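Possible galactose mutarotase (Streptomyces platensis subsp. rosaceus, PDB 4RNL) is of unknown function but probably interconverts the alpha and beta anomers of galactose or a related aldose. Local coordinates at residues G267-E276 with Y332-R343. Numbering follows the deposited sequence.
Sequences GRALALATTE and YRSETVYAFSVR
Strands 268-274 and 332-342 are antiparallel neighbours in the large sheet of the galactose mutarotase-like beta-sandwich, pairing from Arg268 with Val342 to Thr274 with Thr336. Ala269, Ala271 and Ala273 each exchange two backbone hydrogen bonds with Ser341, Ala339 and Val337; the bond from Ala271 N to Ala339 O is nearly straight (2.9 Å, 173°). On the face that packs against strands 180-185 and 305-310, the two leucines lay methyls over aromatic rings. Leu272 holds CG anti to its own N (chi1 -171°), which carries CD1 over one face of the Tyr338 ring, 3.7 Å from the centroid. Leu270 repeats this CH-pi contact on Phe340, its CD1 4.0 Å from the ring centre, while the same methyl meets the edge of Tyr338. Farther along, Thr274 and Thr336 lie side by side with their OG1 atoms hydrogen-bonded at 2.9 Å; Thr336 OG1 also bonds Thr309, and Thr274 OG1 accepts from Glu276 N in an ST turn. Beyond this pair, Thr275 extends the ladder: its N donates to Glu335 O, and its OG1 stands in for a backbone carbonyl by accepting from Glu335 N (3.0 Å). A valine in its place would probably leave Glu335 N without this acceptor and weaken the pairing where strand 268-274 ends. Glu276, whose OE1 bonds His311, curls back through a bend at chi2 (-73°), bringing OE2 to Ser334 OG. That hydroxyl donates to the anti lone pair of OE2 at 2.5 Å, and a water links OE2 to Tyr332 OH, which is also hydrogen-bonded to Leu179 N.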
# COMPACT_ATOMS: atom_id res chain seq x y z
N GLY A 267 -6.09 -17.38 -14.03
CA GLY A 267 -4.77 -17.96 -13.84
C GLY A 267 -3.69 -16.99 -13.41
O GLY A 267 -2.53 -17.41 -13.27
N ARG A 268 -4.03 -15.72 -13.19
CA ARG A 268 -3.02 -14.75 -12.75
C ARG A 268 -2.59 -15.00 -11.32
O ARG A 268 -3.42 -15.29 -10.45
CB ARG A 268 -3.54 -13.31 -12.89
CG ARG A 268 -3.76 -12.88 -14.35
CD ARG A 268 -3.84 -11.35 -14.48
NE ARG A 268 -4.23 -10.95 -15.84
CZ ARG A 268 -5.48 -10.98 -16.30
NH1 ARG A 268 -6.47 -11.38 -15.52
NH2 ARG A 268 -5.73 -10.60 -17.55
N ALA A 269 -1.29 -14.89 -11.07
CA ALA A 269 -0.73 -15.11 -9.74
C ALA A 269 0.15 -13.95 -9.34
O ALA A 269 0.83 -13.36 -10.18
CB ALA A 269 0.09 -16.40 -9.72
N LEU A 270 0.12 -13.62 -8.05
CA LEU A 270 1.00 -12.61 -7.48
C LEU A 270 1.79 -13.21 -6.34
O LEU A 270 1.23 -13.88 -5.47
CB LEU A 270 0.17 -11.45 -6.92
CG LEU A 270 0.91 -10.44 -6.04
CD1 LEU A 270 1.87 -9.59 -6.88
CD2 LEU A 270 -0.10 -9.56 -5.34
N ALA A 271 3.10 -12.97 -6.36
CA ALA A 271 3.96 -13.26 -5.21
C ALA A 271 4.44 -11.93 -4.68
O ALA A 271 5.06 -11.14 -5.40
CB ALA A 271 5.14 -14.13 -5.63
N LEU A 272 4.13 -11.66 -3.41
CA LEU A 272 4.46 -10.39 -2.78
C LEU A 272 5.63 -10.61 -1.83
O LEU A 272 5.53 -11.43 -0.91
CB LEU A 272 3.25 -9.89 -1.97
CG LEU A 272 3.32 -8.47 -1.40
CD1 LEU A 272 3.46 -7.46 -2.51
CD2 LEU A 272 2.09 -8.13 -0.55
N ALA A 273 6.73 -9.90 -2.06
CA ALA A 273 7.92 -10.02 -1.21
C ALA A 273 8.17 -8.69 -0.51
O ALA A 273 7.94 -7.63 -1.09
CB ALA A 273 9.12 -10.44 -2.02
N THR A 274 8.65 -8.75 0.73
CA THR A 274 8.85 -7.51 1.48
C THR A 274 9.89 -7.65 2.58
O THR A 274 10.20 -8.75 3.03
CB THR A 274 7.52 -7.01 2.10
OG1 THR A 274 7.69 -5.67 2.60
CG2 THR A 274 7.06 -7.92 3.24
N THR A 275 10.42 -6.50 2.99
CA THR A 275 11.30 -6.41 4.15
C THR A 275 10.49 -6.20 5.43
O THR A 275 11.00 -6.37 6.54
CB THR A 275 12.23 -5.20 4.00
OG1 THR A 275 11.43 -4.04 3.70
CG2 THR A 275 13.23 -5.42 2.86
N GLU A 276 9.22 -5.84 5.27
CA GLU A 276 8.37 -5.46 6.41
C GLU A 276 7.99 -6.63 7.32
O GLU A 276 7.93 -7.78 6.87
CB GLU A 276 7.09 -4.79 5.88
CG GLU A 276 7.33 -3.43 5.24
CD GLU A 276 7.65 -2.35 6.26
OE1 GLU A 276 7.15 -2.43 7.40
OE2 GLU A 276 8.40 -1.41 5.92
N TYR A 332 15.93 5.13 6.88
CA TYR A 332 14.76 4.26 6.78
C TYR A 332 14.76 3.66 5.39
O TYR A 332 14.96 4.38 4.41
CB TYR A 332 13.48 5.09 7.00
CG TYR A 332 12.18 4.37 6.71
CD1 TYR A 332 11.53 3.63 7.69
CD2 TYR A 332 11.57 4.46 5.47
CE1 TYR A 332 10.33 2.98 7.44
CE2 TYR A 332 10.37 3.82 5.20
CZ TYR A 332 9.76 3.08 6.19
OH TYR A 332 8.56 2.45 5.93
N ARG A 333 14.55 2.35 5.30
CA ARG A 333 14.43 1.70 4.00
C ARG A 333 13.41 0.58 4.07
O ARG A 333 13.45 -0.27 4.96
CB ARG A 333 15.77 1.13 3.52
CG ARG A 333 15.69 0.47 2.12
CD ARG A 333 16.98 -0.26 1.72
NE ARG A 333 16.96 -0.66 0.31
CZ ARG A 333 16.44 -1.80 -0.14
NH1 ARG A 333 15.91 -2.67 0.71
NH2 ARG A 333 16.44 -2.07 -1.44
N SER A 334 12.48 0.58 3.12
CA SER A 334 11.51 -0.49 3.03
C SER A 334 11.39 -0.89 1.58
O SER A 334 11.48 -0.05 0.69
CB SER A 334 10.16 -0.03 3.57
OG SER A 334 9.24 -1.10 3.55
N GLU A 335 11.22 -2.18 1.32
CA GLU A 335 11.17 -2.64 -0.06
C GLU A 335 10.12 -3.72 -0.21
O GLU A 335 10.09 -4.69 0.56
CB GLU A 335 12.54 -3.17 -0.51
CG GLU A 335 12.51 -3.83 -1.90
CD GLU A 335 13.87 -4.39 -2.32
OE1 GLU A 335 14.79 -4.42 -1.49
OE2 GLU A 335 14.00 -4.81 -3.50
N THR A 336 9.25 -3.54 -1.21
CA THR A 336 8.21 -4.51 -1.50
C THR A 336 8.22 -4.78 -3.01
O THR A 336 8.43 -3.88 -3.82
CB THR A 336 6.83 -4.00 -1.00
OG1 THR A 336 6.88 -3.87 0.44
CG2 THR A 336 5.73 -4.98 -1.37
N VAL A 337 8.06 -6.05 -3.38
CA VAL A 337 8.08 -6.42 -4.79
C VAL A 337 6.80 -7.17 -5.12
O VAL A 337 6.42 -8.11 -4.41
CB VAL A 337 9.28 -7.33 -5.13
CG1 VAL A 337 9.30 -7.65 -6.63
CG2 VAL A 337 10.60 -6.67 -4.71
N TYR A 338 6.12 -6.75 -6.18
CA TYR A 338 4.92 -7.42 -6.65
C TYR A 338 5.32 -8.20 -7.90
O TYR A 338 5.51 -7.60 -8.95
CB TYR A 338 3.86 -6.40 -7.03
CG TYR A 338 3.35 -5.53 -5.90
CD1 TYR A 338 4.11 -4.49 -5.39
CD2 TYR A 338 2.08 -5.73 -5.38
CE1 TYR A 338 3.63 -3.68 -4.36
CE2 TYR A 338 1.58 -4.94 -4.36
CZ TYR A 338 2.37 -3.92 -3.86
OH TYR A 338 1.87 -3.13 -2.84
N ALA A 339 5.44 -9.52 -7.79
CA ALA A 339 5.87 -10.34 -8.92
C ALA A 339 4.68 -11.10 -9.50
O ALA A 339 4.11 -11.97 -8.84
CB ALA A 339 6.98 -11.30 -8.50
N PHE A 340 4.33 -10.79 -10.74
CA PHE A 340 3.18 -11.41 -11.39
C PHE A 340 3.61 -12.56 -12.28
O PHE A 340 4.68 -12.52 -12.90
CB PHE A 340 2.38 -10.37 -12.21
CG PHE A 340 1.73 -9.31 -11.36
CD1 PHE A 340 2.44 -8.19 -10.96
CD2 PHE A 340 0.41 -9.45 -10.94
CE1 PHE A 340 1.84 -7.21 -10.16
CE2 PHE A 340 -0.19 -8.49 -10.15
CZ PHE A 340 0.53 -7.37 -9.75
N SER A 341 2.78 -13.59 -12.35
CA SER A 341 3.03 -14.74 -13.21
C SER A 341 1.69 -15.40 -13.47
O SER A 341 0.65 -14.82 -13.15
CB SER A 341 3.96 -15.73 -12.51
OG SER A 341 3.39 -16.20 -11.30
N VAL A 342 1.70 -16.60 -14.03
CA VAL A 342 0.45 -17.34 -14.24
C VAL A 342 0.62 -18.78 -13.82
O VAL A 342 1.75 -19.28 -13.74
CB VAL A 342 -0.02 -17.29 -15.71
CG1 VAL A 342 -0.34 -15.87 -16.13
CG2 VAL A 342 1.02 -17.91 -16.63
N ARG A 343 -0.50 -19.45 -13.55
CA ARG A 343 -0.53 -20.89 -13.31
C ARG A 343 -1.56 -21.54 -14.21
O ARG A 343 -2.53 -20.90 -14.64
CB ARG A 343 -0.92 -21.20 -11.87
CG ARG A 343 -0.14 -20.51 -10.79
CD ARG A 343 -0.54 -21.07 -9.43
NE ARG A 343 -0.15 -20.20 -8.33
CZ ARG A 343 -0.70 -20.24 -7.12
NH1 ARG A 343 -1.67 -21.10 -6.86
NH2 ARG A 343 -0.30 -19.40 -6.17
OXT ARG A 343 -1.47 -22.73 -14.52
O HOH W 1 0.79 -16.92 -6.27
O HOH W 2 7.60 0.80 7.55